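Side-chain contacts in WbbZ protein (Klebsiella pneumoniae subsp. pneumoniae NTUH-K2044, PDB 6X1L), which is of unknown function but probably acts as a polysaccharide pyruvyl transferase, with a fold related to GT-B glycosyltransferases: residues S40-F45 and I100-T105; R211-F216 and L228-L233. All coordinates share one frame; numbering follows the deposited sequence.

Contact 1: S40-F45 and I100-T105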
loop_
_atom_site.group_PDB
_atom_site.type_symbol
_atom_site.label_atom_id
_atom_site.label_comp_id
_atom_site.label_asym_id
_atom_site.label_seq_id
_atom_site.Cartn_x
_atom_site.Cartn_y
_atom_site.Cartn_z
ATOM N N SER A 40 8.601 6.742 7.285
ATOM C CA SER A 40 7.501 7.227 8.115
ATOM C C SER A 40 8.005 7.643 9.492
ATOM O O SER A 40 7.727 8.751 9.963
ATOM C CB SER A 40 6.423 6.147 8.253
ATOM O OG SER A 40 6.003 5.674 6.985
ATOM N N ALA A 41 8.751 6.754 10.150
ATOM C CA ALA A 41 9.291 7.055 11.474
ATOM C C ALA A 41 10.278 8.214 11.440
ATOM O O ALA A 41 10.362 8.985 12.402
ATOM C CB ALA A 41 9.961 5.812 12.056
ATOM N N THR A 42 11.034 8.354 10.352
ATOM C CA THR A 42 11.938 9.494 10.237
ATOM C C THR A 42 11.159 10.796 10.102
ATOM O O THR A 42 11.545 11.819 10.679
ATOM C CB THR A 42 12.880 9.300 9.050
ATOM O OG1 THR A 42 13.572 8.054 9.193
ATOM C CG2 THR A 42 13.903 10.424 8.992
ATOM N N TYR A 43 10.046 10.778 9.361
ATOM C CA TYR A 43 9.222 11.978 9.274
ATOM C C TYR A 43 8.591 12.303 10.621
ATOM O O TYR A 43 8.495 13.475 10.999
ATOM C CB TYR A 43 8.160 11.810 8.182
ATOM C CG TYR A 43 8.766 11.675 6.802
ATOM C CD1 TYR A 43 9.723 12.578 6.357
ATOM C CD2 TYR A 43 8.411 10.629 5.960
ATOM C CE1 TYR A 43 10.296 12.458 5.105
ATOM C CE2 TYR A 43 8.979 10.497 4.703
ATOM C CZ TYR A 43 9.921 11.415 4.281
ATOM O OH TYR A 43 10.489 11.289 3.033
ATOM N N ASP A 44 8.156 11.278 11.360
ATOM C CA ASP A 44 7.668 11.498 12.718
ATOM C C ASP A 44 8.762 12.093 13.596
ATOM O O ASP A 44 8.500 12.974 14.424
ATOM C CB ASP A 44 7.167 10.182 13.313
ATOM C CG ASP A 44 5.966 9.619 12.564
ATOM O OD1 ASP A 44 5.447 10.312 11.669
ATOM O OD2 ASP A 44 5.546 8.483 12.868
ATOM N N PHE A 45 9.997 11.623 13.422
ATOM C CA PHE A 45 11.112 12.118 14.226
ATOM C C PHE A 45 11.415 13.581 13.920
ATOM O O PHE A 45 11.658 14.373 14.836
ATOM C CB PHE A 45 12.338 11.244 13.980
ATOM C CG PHE A 45 13.603 11.786 14.591
ATOM C CD1 PHE A 45 13.899 11.554 15.920
ATOM C CD2 PHE A 45 14.494 12.521 13.831
ATOM C CE1 PHE A 45 15.063 12.049 16.483
ATOM C CE2 PHE A 45 15.651 13.022 14.389
ATOM C CZ PHE A 45 15.939 12.784 15.715
ATOM N N ILE A 100 25.392 12.450 6.987
ATOM C CA ILE A 100 24.905 11.762 8.175
ATOM C C ILE A 100 24.126 10.536 7.721
ATOM O O ILE A 100 23.105 10.658 7.032
ATOM C CB ILE A 100 24.031 12.680 9.041
ATOM C CG1 ILE A 100 24.845 13.863 9.562
ATOM C CG2 ILE A 100 23.429 11.896 10.196
ATOM C CD1 ILE A 100 24.050 14.806 10.434
ATOM N N ILE A 101 24.608 9.358 8.100
ATOM C CA ILE A 101 23.929 8.108 7.786
ATOM C C ILE A 101 23.030 7.763 8.967
ATOM O O ILE A 101 23.515 7.435 10.052
ATOM C CB ILE A 101 24.926 6.984 7.488
ATOM C CG1 ILE A 101 25.756 7.333 6.249
ATOM C CG2 ILE A 101 24.196 5.661 7.298
ATOM C CD1 ILE A 101 26.738 6.256 5.841
HETATM N N MSE A 102 21.719 7.851 8.761
HETATM C CA MSE A 102 20.744 7.533 9.805
HETATM C C MSE A 102 20.851 6.041 10.171
HETATM O O MSE A 102 21.414 5.270 9.394
HETATM C CB MSE A 102 19.338 7.925 9.329
HETATM C CG MSE A 102 19.205 9.422 9.063
HETATM SE SE MSE A 102 19.433 10.542 10.669
HETATM C CE MSE A 102 17.558 10.520 11.253
ATOM N N PRO A 103 20.334 5.640 11.362
ATOM C CA PRO A 103 20.611 4.288 11.883
ATOM C C PRO A 103 20.520 3.172 10.854
ATOM O O PRO A 103 19.439 2.880 10.326
ATOM C CB PRO A 103 19.549 4.122 12.975
ATOM C CG PRO A 103 19.380 5.506 13.502
ATOM C CD PRO A 103 19.512 6.422 12.309
ATOM N N SER A 104 21.655 2.532 10.575
ATOM C CA SER A 104 21.764 1.640 9.430
ATOM C C SER A 104 22.519 0.368 9.791
ATOM O O SER A 104 23.259 0.303 10.778
ATOM C CB SER A 104 22.464 2.331 8.253
ATOM O OG SER A 104 21.670 3.391 7.743
ATOM N N THR A 105 22.306 -0.649 8.959
ATOM C CA THR A 105 23.090 -1.876 8.963
ATOM C C THR A 105 24.034 -1.815 7.770
ATOM O O THR A 105 23.586 -1.659 6.629
ATOM C CB THR A 105 22.188 -3.111 8.885
ATOM O OG1 THR A 105 21.548 -3.323 10.152
ATOM C CG2 THR A 105 22.991 -4.351 8.510
#
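The phenyl ring of Phe45 is met obliquely by the selenomethyl end of Met102, with Phe45 CE2 lying 4.4 Å from Met102 CE. The same ring also meets Phe11, their planes at about 40°, and is packed by Asp12 and Leu15 on helix 6-21 and by Leu51 and Met150 from loops. A large, flat, apolar side chain suits a place walled by so many neighbours. CG stands anti to the backbone N (chi1 171°), which swings the ring out from the helix to where CE2 meets the selenomethyl.

Thr42 lies one helical turn before Phe45 and reaches the same methyl: Thr42 CG2 comes within 4.3 Å of Met102 CE. Its two branches divide the work. The methyl faces the strand, while OG1 turns back along the helix to hydrogen-bond the carbonyl oxygen of Ile38, so the buried hydroxyl is satisfied by its own helix.

The fold explains the gap that has to be bridged. Helix 33-48 is the connection of a beta-alpha-beta crossover between adjacent parallel strands 23-27 and 53-55 of a Rossmann-like six-stranded sheet, and strand 98-104 lies inside that sheet. Even the nearest alpha carbons, Thr42 CA and Met102 CA, are 9.0 Å apart. The unbranched chain of Met102, modelled as selenomethionine, is bent at every torsion and still sets its terminal methyl against two unlike groups, a threonine methyl and an aromatic ring, in light contact that buries 87 Å² in all.

At Pro103 the chain turns a corner. Just past it, Ser104 OG donates a short hydrogen bond of 2.5 Å to Met102 O. It approaches at a C=O...donor angle of 158°, slightly off the carbonyl plane; serine thus ties the chain after the corner back to the residue before it.

Contact 2: R211-F216 and L228-L233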
loop_
_atom_site.group_PDB
_atom_site.type_symbol
_atom_site.label_atom_id
_atom_site.label_comp_id
_atom_site.label_asym_id
_atom_site.label_seq_id
_atom_site.Cartn_x
_atom_site.Cartn_y
_atom_site.Cartn_z
ATOM N N ARG A 211 0.596 2.321 7.167
ATOM C CA ARG A 211 -0.732 1.998 7.679
ATOM C C ARG A 211 -1.225 0.669 7.122
ATOM O O ARG A 211 -1.767 -0.159 7.865
ATOM C CB ARG A 211 -1.714 3.121 7.348
ATOM C CG ARG A 211 -1.510 4.363 8.199
ATOM C CD ARG A 211 -2.593 5.417 7.986
ATOM N NE ARG A 211 -2.363 6.567 8.858
ATOM C CZ ARG A 211 -1.755 7.689 8.481
ATOM N NH1 ARG A 211 -1.330 7.833 7.231
ATOM N NH2 ARG A 211 -1.577 8.673 9.351
ATOM N N CYS A 212 -1.025 0.440 5.818
ATOM C CA CYS A 212 -1.431 -0.822 5.204
ATOM C C CYS A 212 -0.812 -2.014 5.922
ATOM O O CYS A 212 -1.515 -2.951 6.316
ATOM C CB CYS A 212 -1.042 -0.836 3.727
ATOM S SG CYS A 212 -2.059 0.216 2.673
HETATM N N MSE A 213 0.506 -1.999 6.100
HETATM C CA MSE A 213 1.183 -3.113 6.752
HETATM C C MSE A 213 0.660 -3.305 8.168
HETATM O O MSE A 213 0.412 -4.430 8.605
HETATM C CB MSE A 213 2.699 -2.884 6.787
HETATM C CG MSE A 213 3.359 -2.771 5.413
HETATM SE SE MSE A 213 5.292 -2.452 5.662
HETATM C CE MSE A 213 5.826 -4.267 6.106
ATOM N N ILE A 214 0.493 -2.189 8.879
ATOM C CA ILE A 214 -0.023 -2.244 10.245
ATOM C C ILE A 214 -1.462 -2.751 10.260
ATOM O O ILE A 214 -1.822 -3.599 11.087
ATOM C CB ILE A 214 0.105 -0.864 10.916
ATOM C CG1 ILE A 214 1.575 -0.565 11.231
ATOM C CG2 ILE A 214 -0.754 -0.792 12.176
ATOM C CD1 ILE A 214 1.795 0.768 11.900
ATOM N N ASN A 215 -2.311 -2.242 9.353
ATOM C CA ASN A 215 -3.686 -2.736 9.266
ATOM C C ASN A 215 -3.715 -4.246 9.099
ATOM O O ASN A 215 -4.527 -4.934 9.729
ATOM C CB ASN A 215 -4.427 -2.086 8.097
ATOM C CG ASN A 215 -4.691 -0.614 8.308
ATOM O OD1 ASN A 215 -4.692 -0.117 9.434
ATOM N ND2 ASN A 215 -4.926 0.092 7.215
ATOM N N PHE A 216 -2.844 -4.777 8.239
ATOM C CA PHE A 216 -2.798 -6.216 8.017
ATOM C C PHE A 216 -2.459 -6.952 9.305
ATOM O O PHE A 216 -3.131 -7.921 9.678
ATOM C CB PHE A 216 -1.778 -6.538 6.924
ATOM C CG PHE A 216 -1.568 -8.008 6.708
ATOM C CD1 PHE A 216 -2.434 -8.732 5.897
ATOM C CD2 PHE A 216 -0.512 -8.672 7.318
ATOM C CE1 PHE A 216 -2.250 -10.085 5.693
ATOM C CE2 PHE A 216 -0.324 -10.031 7.121
ATOM C CZ PHE A 216 -1.195 -10.736 6.305
ATOM N N LEU A 228 12.529 -7.911 8.615
ATOM C CA LEU A 228 12.884 -7.149 9.811
ATOM C C LEU A 228 11.751 -6.230 10.251
ATOM O O LEU A 228 11.326 -6.262 11.412
ATOM C CB LEU A 228 14.154 -6.339 9.552
ATOM C CG LEU A 228 14.610 -5.466 10.720
ATOM C CD1 LEU A 228 14.863 -6.323 11.951
ATOM C CD2 LEU A 228 15.862 -4.694 10.333
ATOM N N HIS A 229 11.246 -5.406 9.341
ATOM C CA HIS A 229 10.301 -4.389 9.773
ATOM C C HIS A 229 8.884 -4.914 9.931
ATOM O O HIS A 229 8.082 -4.268 10.610
ATOM C CB HIS A 229 10.369 -3.195 8.827
ATOM C CG HIS A 229 11.605 -2.379 9.031
ATOM N ND1 HIS A 229 12.794 -2.661 8.395
ATOM C CD2 HIS A 229 11.858 -1.341 9.863
ATOM C CE1 HIS A 229 13.718 -1.807 8.799
ATOM N NE2 HIS A 229 13.177 -0.998 9.692
ATOM N N VAL A 230 8.566 -6.079 9.369
ATOM C CA VAL A 230 7.382 -6.800 9.823
ATOM C C VAL A 230 7.546 -7.196 11.285
ATOM O O VAL A 230 6.651 -6.985 12.113
ATOM C CB VAL A 230 7.121 -8.028 8.935
ATOM C CG1 VAL A 230 5.984 -8.864 9.516
ATOM C CG2 VAL A 230 6.802 -7.598 7.510
ATOM N N ALA A 231 8.702 -7.769 11.626
ATOM C CA ALA A 231 8.959 -8.146 13.011
ATOM C C ALA A 231 8.920 -6.934 13.931
ATOM O O ALA A 231 8.365 -7.001 15.034
ATOM C CB ALA A 231 10.304 -8.865 13.118
ATOM N N ILE A 232 9.497 -5.813 13.491
ATOM C CA ILE A 232 9.486 -4.604 14.309
ATOM C C ILE A 232 8.060 -4.094 14.497
ATOM O O ILE A 232 7.633 -3.803 15.621
ATOM C CB ILE A 232 10.404 -3.531 13.694
ATOM C CG1 ILE A 232 11.877 -3.896 13.932
ATOM C CG2 ILE A 232 10.095 -2.163 14.281
ATOM C CD1 ILE A 232 12.850 -2.978 13.241
ATOM N N LEU A 233 7.301 -3.983 13.402
ATOM C CA LEU A 233 5.926 -3.497 13.496
ATOM C C LEU A 233 5.095 -4.375 14.421
ATOM O O LEU A 233 4.399 -3.877 15.312
ATOM C CB LEU A 233 5.289 -3.440 12.109
ATOM C CG LEU A 233 5.671 -2.305 11.162
ATOM C CD1 LEU A 233 4.896 -2.454 9.862
ATOM C CD2 LEU A 233 5.404 -0.949 11.802
#
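Met213, Ile214, Val230 and Leu233 form the apolar seam between helices 203-218 and 228-236, which precede and follow strand 220-225. Met213 CE rests 3.7 Å from Val230 CG2, the two side chains crossing at about a right angle. The chain of Met213, modelled as selenomethionine, leaves its helix extended (chi2 179°) and bends only at the last torsion, which places the methyl against valine; a long unbranched side chain suits this reach. Nearer its root, Met213 CB lies 3.8 Å from Leu233 CD1.

The second helix is itself the connection of a beta-alpha-beta crossover, running between strands 220-225 and 240-243 of the smaller, four-stranded parallel sheet. The axes of 211-216 and 228-233 come no closer than 10.6 Å and cross at -62°, and sizeable apolar side chains fill the interval. Leucine does this with both of its methyls: while CD1 faces Met213, Leu233 CD2 packs 3.9 Å from Ile214 CG1, and Ile214 CD1 sits 4.0 Å from the same Leu233 CD2. Val37 of helix 33-48 touches both Met213 and Leu233. On another side of helix 203-218, Cys212 packs on Trp195 of the second subunit.

Both contacts are buried and apolar, without a hydrogen bond across either, yet they serve different layers. Contact 1, its centre about 6 Å from that of the chain, joins a helix to a strand of the six-stranded sheet through a single selenomethyl. Contact 2, its centre about 13 Å from the chain's, is a helix-helix seam beside the four-stranded sheet, with roughly twice the buried surface and several branched side chains; its first helix also meets the second subunit. Their centres lie about 17 Å apart and they do not touch. Helix 33-48 relates them: it supplies one half of contact 1, His229 of segment 228-233 packs on its Ile38, and its Asp44 forms a salt bridge with Arg207 of helix 203-218.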